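Local coordinates for calcineurin-like phosphoesterase domain-containing protein (Aquifex aeolicus, PDB 1XM7) that is of unknown function but probably hydrolyses phosphoesters in the manner of the calcineurin-like metallophosphoesterases, at residues E15-I18 with V24-K27; C157-K160 with E165-N168; V32-L37 with N61-I66. All coordinates share one frame; numbering follows the deposited sequence.

Interaction 1. Residues E15-I18 with V24-K27; sequences ENII and VRFK
A connector of the calcineurin-like phosphoesterase fold doubles back on itself here: I17 and I18, in the short helix 17-20, pack against R25 to K27 in the extended run that leads to helix 29-38. The two backbones come nearest at I18 and R25. The I17 and R25 side chains cross at a slant; I17 CG2 touches R25 CG at 3.7 Å, while I17 CD1 sits 3.5 Å above the guanidinium plane, displaced toward the rim of the group. R25 is bent at its second torsion (chi2 -77°), which brings one guanidinium face under I17 CD1. All three guanidinium nitrogens are satisfied: NE pairs with E172, and NH2 and NH1 bond to the carbonyls of D9 and T10, where the family's Asp-x-His motif, which usually supplies metal ligands, begins. A leucine in place of R25 would probably leave E172 without its positive mate and the D9 and T10 carbonyls without these donors. K27 NZ stays 5.2 Å from E15 OE2, a separation at which opposite charges may attract but are not paired. I18 spans the rest of the contact. Its CG1 points away from its own carbonyl carbon (chi1 -74°) and lies 3.7 Å from F26 C, and the extended branch ends with CD1 on the K27 backbone, 3.4 Å from K27 CA.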
loop_
_atom_site.group_PDB
_atom_site.type_symbol
_atom_site.label_atom_id
_atom_site.label_comp_id
_atom_site.label_asym_id
_atom_site.label_seq_id
_atom_site.Cartn_x
_atom_site.Cartn_y
_atom_site.Cartn_z
ATOM N N GLU A 15 8.668 -14.919 -4.217
ATOM C CA GLU A 15 9.627 -15.233 -5.268
ATOM C C GLU A 15 8.993 -15.456 -6.634
ATOM O O GLU A 15 9.546 -15.054 -7.651
ATOM C CB GLU A 15 10.382 -16.481 -4.825
ATOM C CG GLU A 15 11.559 -16.931 -5.644
ATOM C CD GLU A 15 12.185 -18.186 -5.024
ATOM O OE1 GLU A 15 11.556 -19.274 -5.097
ATOM O OE2 GLU A 15 13.292 -18.083 -4.436
ATOM N N ASN A 16 7.825 -16.089 -6.641
ATOM C CA ASN A 16 7.115 -16.417 -7.870
ATOM C C ASN A 16 6.547 -15.234 -8.632
ATOM O O ASN A 16 6.267 -15.333 -9.830
ATOM C CB ASN A 16 5.994 -17.406 -7.550
ATOM C CG ASN A 16 5.696 -18.336 -8.706
ATOM O OD1 ASN A 16 6.609 -18.774 -9.413
ATOM N ND2 ASN A 16 4.421 -18.661 -8.895
ATOM N N ILE A 17 6.377 -14.110 -7.950
ATOM C CA ILE A 17 5.827 -12.931 -8.601
ATOM C C ILE A 17 6.786 -12.400 -9.665
ATOM O O ILE A 17 6.406 -11.581 -10.503
ATOM C CB ILE A 17 5.506 -11.821 -7.562
ATOM C CG1 ILE A 17 4.509 -10.833 -8.166
ATOM C CG2 ILE A 17 6.780 -11.103 -7.134
ATOM C CD1 ILE A 17 3.870 -9.923 -7.163
ATOM N N ILE A 18 8.032 -12.872 -9.619
ATOM C CA ILE A 18 9.051 -12.475 -10.588
ATOM C C ILE A 18 8.622 -13.112 -11.890
ATOM O O ILE A 18 8.812 -12.547 -12.964
ATOM C CB ILE A 18 10.460 -13.005 -10.195
ATOM C CG1 ILE A 18 11.020 -12.183 -9.019
ATOM C CG2 ILE A 18 11.395 -12.930 -11.387
ATOM C CD1 ILE A 18 12.294 -12.739 -8.392
ATOM N N VAL A 24 7.625 -6.225 -14.548
ATOM C CA VAL A 24 8.127 -5.363 -13.486
ATOM C C VAL A 24 8.952 -5.997 -12.377
ATOM O O VAL A 24 9.935 -5.418 -11.930
ATOM C CB VAL A 24 6.978 -4.619 -12.822
ATOM C CG1 VAL A 24 6.513 -3.506 -13.717
ATOM C CG2 VAL A 24 5.835 -5.583 -12.548
ATOM N N ARG A 25 8.540 -7.170 -11.915
ATOM C CA ARG A 25 9.250 -7.853 -10.840
ATOM C C ARG A 25 10.539 -8.510 -11.333
ATOM O O ARG A 25 10.599 -9.076 -12.427
ATOM C CB ARG A 25 8.340 -8.897 -10.186
ATOM C CG ARG A 25 7.081 -8.317 -9.549
ATOM C CD ARG A 25 7.346 -7.645 -8.204
ATOM N NE ARG A 25 6.119 -7.071 -7.643
ATOM C CZ ARG A 25 5.946 -6.728 -6.367
ATOM N NH1 ARG A 25 6.920 -6.892 -5.481
ATOM N NH2 ARG A 25 4.785 -6.219 -5.976
ATOM N N PHE A 26 11.560 -8.442 -10.489
ATOM C CA PHE A 26 12.882 -8.966 -10.793
ATOM C C PHE A 26 13.502 -9.477 -9.507
ATOM O O PHE A 26 13.134 -9.030 -8.424
ATOM C CB PHE A 26 13.726 -7.824 -11.307
ATOM C CG PHE A 26 13.749 -6.654 -10.368
ATOM C CD1 PHE A 26 14.616 -6.636 -9.273
ATOM C CD2 PHE A 26 12.861 -5.591 -10.538
ATOM C CE1 PHE A 26 14.595 -5.576 -8.360
ATOM C CE2 PHE A 26 12.833 -4.519 -9.625
ATOM C CZ PHE A 26 13.701 -4.515 -8.537
ATOM N N LYS A 27 14.464 -10.384 -9.626
ATOM C CA LYS A 27 15.133 -10.925 -8.453
ATOM C C LYS A 27 15.794 -9.812 -7.621
ATOM O O LYS A 27 16.443 -8.916 -8.158
ATOM C CB LYS A 27 16.176 -11.959 -8.874
ATOM C CG LYS A 27 16.835 -12.649 -7.694
ATOM C CD LYS A 27 17.688 -13.840 -8.119
ATOM C CE LYS A 27 18.200 -14.601 -6.896
ATOM N NZ LYS A 27 17.109 -14.906 -5.906
#

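Interaction 2. Residues C157-K160 with E165-N168; sequences CACK and ECIN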
loop_
_atom_site.group_PDB
_atom_site.type_symbol
_atom_site.label_atom_id
_atom_site.label_comp_id
_atom_site.label_asym_id
_atom_site.label_seq_id
_atom_site.Cartn_x
_atom_site.Cartn_y
_atom_site.Cartn_z
ATOM N N CYS A 157 -5.734 2.942 -12.564
ATOM C CA CYS A 157 -6.994 2.638 -11.812
ATOM C C CYS A 157 -8.261 2.928 -12.595
ATOM O O CYS A 157 -8.259 3.703 -13.554
ATOM C CB CYS A 157 -7.086 3.466 -10.535
ATOM S SG CYS A 157 -8.092 2.684 -9.229
ATOM N N ALA A 158 -9.349 2.307 -12.156
ATOM C CA ALA A 158 -10.655 2.526 -12.759
ATOM C C ALA A 158 -11.389 3.415 -11.756
ATOM O O ALA A 158 -12.520 3.857 -11.993
ATOM C CB ALA A 158 -11.394 1.205 -12.945
ATOM N N CYS A 159 -10.732 3.673 -10.624
ATOM C CA CYS A 159 -11.326 4.520 -9.613
ATOM C C CYS A 159 -11.423 5.951 -10.113
ATOM O O CYS A 159 -10.976 6.895 -9.462
ATOM C CB CYS A 159 -10.566 4.440 -8.273
ATOM S SG CYS A 159 -8.743 4.219 -8.050
ATOM N N LYS A 160 -12.032 6.085 -11.289
ATOM C CA LYS A 160 -12.217 7.369 -11.954
ATOM C C LYS A 160 -13.581 7.370 -12.650
ATOM O O LYS A 160 -14.107 8.432 -13.004
ATOM C CB LYS A 160 -11.111 7.580 -12.994
ATOM C CG LYS A 160 -10.866 9.033 -13.352
ATOM C CD LYS A 160 -10.248 9.779 -12.175
ATOM C CE LYS A 160 -10.053 11.259 -12.479
ATOM N NZ LYS A 160 -11.351 11.977 -12.629
ATOM N N GLU A 165 -11.501 10.198 -6.616
ATOM C CA GLU A 165 -10.119 10.504 -6.950
ATOM C C GLU A 165 -9.243 9.504 -6.205
ATOM O O GLU A 165 -9.530 9.167 -5.062
ATOM C CB GLU A 165 -9.779 11.936 -6.533
ATOM C CG GLU A 165 -10.448 12.987 -7.403
ATOM C CD GLU A 165 -10.098 12.827 -8.880
ATOM O OE1 GLU A 165 -10.758 13.469 -9.731
ATOM O OE2 GLU A 165 -9.159 12.061 -9.191
ATOM N N CYS A 166 -8.179 9.027 -6.838
ATOM C CA CYS A 166 -7.331 8.039 -6.185
ATOM C C CYS A 166 -5.894 7.998 -6.689
ATOM O O CYS A 166 -5.550 8.605 -7.700
ATOM C CB CYS A 166 -7.949 6.646 -6.365
ATOM S SG CYS A 166 -7.975 6.107 -8.110
ATOM N N ILE A 167 -5.058 7.266 -5.963
ATOM C CA ILE A 167 -3.663 7.084 -6.326
ATOM C C ILE A 167 -3.267 5.682 -5.883
ATOM O O ILE A 167 -3.565 5.267 -4.763
ATOM C CB ILE A 167 -2.749 8.109 -5.646
ATOM C CG1 ILE A 167 -1.455 7.412 -5.234
ATOM C CG2 ILE A 167 -3.468 8.784 -4.497
ATOM C CD1 ILE A 167 -0.683 8.119 -4.170
ATOM N N ASN A 168 -2.594 4.964 -6.774
ATOM C CA ASN A 168 -2.180 3.594 -6.522
ATOM C C ASN A 168 -0.817 3.538 -5.840
ATOM O O ASN A 168 0.193 3.871 -6.457
ATOM C CB ASN A 168 -2.120 2.845 -7.850
ATOM C CG ASN A 168 -2.041 1.351 -7.674
ATOM O OD1 ASN A 168 -1.447 0.863 -6.719
ATOM N ND2 ASN A 168 -2.629 0.611 -8.607
#
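Sulfur carries most of the contact between C157-K160 and E165-N168. C159 SG is 2.0 Å from C166 SG, a disulfide with a nearly right-angled torsion of 92° about the sulfur bond. C159 SG lies equally close to C157 SG, also modelled as a disulfide. One sulfur cannot hold both ordinary bonds at once, so the model probably blends alternative pairings, and the exact state of the three cysteines is doubtful. C157 SG and C166 SG are 3.6 Å apart, touching without a bond. At the outer end K160 and E165 slant across each other. K160 NZ reaches E165 OE1 at 3.3 Å in a weak, salt-bridging hydrogen bond, and K160 CE lies 3.5 Å from E165 OE2; bends in both chains bring these exposed ends together over the surface. Further out, H145 of strand 142-145 touches C157 and C159, and the backbones of E165 and I167 bond to that strand. N168 is anchored by its ND2 to V148 O, in the family's Gly-His-x-His motif. In the pairing C159-C166, the disulfide would tie the surface loop to the edge strand 166-168, which runs parallel to 142-145 in one of the two mixed sheets of the metallophosphoesterase fold.

Interaction 3. Residues V32-L37 with N61-I66; sequences VILTNL and NEYLRI
L34 reaches from helix 29-38 to the first turn of helix 63-69, where one methyl meets Y63 and I66. With CG turned away from its own carbonyl carbon (chi1 -66°) and chi2 extended at 174°, the leucine carries CD1 outward to 3.7 Å from Y63 O. I66 turns CG2, anti to its backbone N, toward the leucine methyl, and I66 CG2 lies 4.0 Å from L34 CD1. L34 CD1 also approaches the Y63 ring obliquely, 4.1 Å from Y63 CD1. That ring is steadied from its own segment: N61 CB rests over the ring centre, 3.6 Å above the plane. Y13 also meets the Y63 ring, at an inclined angle, and W67 in the next turn touches L34. E62 holds the N-cap position with a left-handed backbone (phi 74°), and its O accepts the helical bond from I66 N at 2.8 Å. The D59 carboxylate accepts the N-H groups of L64 and R65 at this helix start. Across the two helices, then, the contact is apolar packing over a small 136 Å² of buried surface, so it probably rests on close packing and dispersion rather than on a directed polar bond.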
loop_
_atom_site.group_PDB
_atom_site.type_symbol
_atom_site.label_atom_id
_atom_site.label_comp_id
_atom_site.label_asym_id
_atom_site.label_seq_id
_atom_site.Cartn_x
_atom_site.Cartn_y
_atom_site.Cartn_z
ATOM N N VAL A 32 15.518 -3.745 -3.001
ATOM C CA VAL A 32 15.284 -2.452 -3.623
ATOM C C VAL A 32 14.223 -1.665 -2.880
ATOM O O VAL A 32 14.382 -0.468 -2.650
ATOM C CB VAL A 32 14.854 -2.615 -5.078
ATOM C CG1 VAL A 32 14.359 -1.286 -5.631
ATOM C CG2 VAL A 32 16.028 -3.144 -5.894
ATOM N N ILE A 33 13.142 -2.337 -2.505
ATOM C CA ILE A 33 12.059 -1.689 -1.768
ATOM C C ILE A 33 12.558 -1.191 -0.417
ATOM O O ILE A 33 12.354 -0.035 -0.059
ATOM C CB ILE A 33 10.881 -2.665 -1.512
ATOM C CG1 ILE A 33 10.098 -2.907 -2.808
ATOM C CG2 ILE A 33 9.981 -2.109 -0.409
ATOM C CD1 ILE A 33 9.068 -4.036 -2.706
ATOM N N LEU A 34 13.197 -2.083 0.334
ATOM C CA LEU A 34 13.734 -1.749 1.651
ATOM C C LEU A 34 14.754 -0.615 1.576
ATOM O O LEU A 34 14.878 0.188 2.499
ATOM C CB LEU A 34 14.384 -2.983 2.274
ATOM C CG LEU A 34 13.404 -4.119 2.598
ATOM C CD1 LEU A 34 14.172 -5.349 3.080
ATOM C CD2 LEU A 34 12.407 -3.644 3.656
ATOM N N THR A 35 15.479 -0.560 0.467
ATOM C CA THR A 35 16.472 0.470 0.266
ATOM C C THR A 35 15.788 1.815 0.124
ATOM O O THR A 35 16.132 2.766 0.826
ATOM C CB THR A 35 17.310 0.183 -0.985
ATOM O OG1 THR A 35 18.179 -0.924 -0.723
ATOM C CG2 THR A 35 18.146 1.395 -1.364
ATOM N N ASN A 36 14.803 1.888 -0.768
ATOM C CA ASN A 36 14.076 3.138 -1.005
ATOM C C ASN A 36 13.332 3.658 0.209
ATOM O O ASN A 36 13.017 4.846 0.290
ATOM C CB ASN A 36 13.110 2.970 -2.176
ATOM C CG ASN A 36 13.829 2.934 -3.521
ATOM O OD1 ASN A 36 13.356 2.314 -4.476
ATOM N ND2 ASN A 36 14.975 3.609 -3.604
ATOM N N LEU A 37 13.043 2.770 1.151
ATOM C CA LEU A 37 12.359 3.177 2.368
ATOM C C LEU A 37 13.423 3.665 3.316
ATOM O O LEU A 37 13.219 4.622 4.063
ATOM C CB LEU A 37 11.631 2.003 3.013
ATOM C CG LEU A 37 10.394 1.489 2.288
ATOM C CD1 LEU A 37 9.928 0.235 2.986
ATOM C CD2 LEU A 37 9.296 2.550 2.267
ATOM N N ASN A 61 16.085 -14.242 4.817
ATOM C CA ASN A 61 17.016 -13.251 4.282
ATOM C C ASN A 61 17.062 -11.923 5.050
ATOM O O ASN A 61 17.668 -10.955 4.589
ATOM C CB ASN A 61 16.696 -12.994 2.811
ATOM C CG ASN A 61 17.122 -14.142 1.917
ATOM O OD1 ASN A 61 18.308 -14.367 1.702
ATOM N ND2 ASN A 61 16.153 -14.877 1.400
ATOM N N GLU A 62 16.426 -11.884 6.218
ATOM C CA GLU A 62 16.416 -10.698 7.067
ATOM C C GLU A 62 15.527 -9.580 6.557
ATOM O O GLU A 62 15.495 -8.494 7.146
ATOM C CB GLU A 62 17.831 -10.135 7.240
ATOM C CG GLU A 62 18.926 -11.148 7.592
ATOM C CD GLU A 62 18.579 -12.017 8.781
ATOM O OE1 GLU A 62 17.807 -11.561 9.658
ATOM O OE2 GLU A 62 19.093 -13.159 8.842
ATOM N N TYR A 63 14.807 -9.825 5.472
ATOM C CA TYR A 63 13.952 -8.784 4.934
ATOM C C TYR A 63 13.033 -8.208 6.010
ATOM O O TYR A 63 12.937 -6.990 6.175
ATOM C CB TYR A 63 13.116 -9.313 3.760
ATOM C CG TYR A 63 13.921 -9.767 2.551
ATOM C CD1 TYR A 63 15.162 -9.198 2.259
ATOM C CD2 TYR A 63 13.437 -10.765 1.698
ATOM C CE1 TYR A 63 15.903 -9.611 1.160
ATOM C CE2 TYR A 63 14.173 -11.186 0.592
ATOM C CZ TYR A 63 15.409 -10.604 0.333
ATOM O OH TYR A 63 16.171 -11.027 -0.735
ATOM N N LEU A 64 12.373 -9.085 6.758
ATOM C CA LEU A 64 11.448 -8.640 7.788
ATOM C C LEU A 64 12.132 -7.993 8.985
ATOM O O LEU A 64 11.634 -7.008 9.531
ATOM C CB LEU A 64 10.559 -9.809 8.246
ATOM C CG LEU A 64 9.687 -10.451 7.157
ATOM C CD1 LEU A 64 8.635 -11.324 7.813
ATOM C CD2 LEU A 64 9.022 -9.376 6.296
ATOM N N ARG A 65 13.266 -8.545 9.396
ATOM C CA ARG A 65 14.000 -7.994 10.521
ATOM C C ARG A 65 14.416 -6.578 10.120
ATOM O O ARG A 65 14.315 -5.643 10.909
ATOM C CB ARG A 65 15.226 -8.868 10.819
ATOM C CG ARG A 65 15.909 -8.586 12.162
ATOM C CD ARG A 65 16.948 -9.670 12.540
ATOM N NE ARG A 65 16.322 -10.970 12.812
ATOM C CZ ARG A 65 16.978 -12.077 13.172
ATOM N NH1 ARG A 65 18.301 -12.061 13.316
ATOM N NH2 ARG A 65 16.310 -13.211 13.369
ATOM N N ILE A 66 14.856 -6.427 8.873
ATOM C CA ILE A 66 15.278 -5.133 8.354
ATOM C C ILE A 66 14.106 -4.158 8.364
ATOM O O ILE A 66 14.223 -3.027 8.846
ATOM C CB ILE A 66 15.835 -5.267 6.917
ATOM C CG1 ILE A 66 17.159 -6.029 6.955
ATOM C CG2 ILE A 66 16.022 -3.889 6.287
ATOM C CD1 ILE A 66 17.677 -6.420 5.594
#

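How the interactions relate
Interactions 1 and 3 are neighbours in space and sequence. Their centres lie 15 Å apart, and F26 CE1 of interaction 1 touches V32 CG2 of interaction 3 at 3.7 Å; helices 17-20 and 29-38 follow one another in the chain. Interaction 2 comes last along the chain and stands apart, its centre 25 Å from that of interaction 1 and 28 Å from that of interaction 3, on the opposite side of the chain's centre from the latter. Helix 29-38 packs on strand 4-7 of the five-stranded sheet, whereas interaction 2 includes the edge strand 166-168 of the four-stranded one, so the set samples both sheets of the phosphoesterase fold.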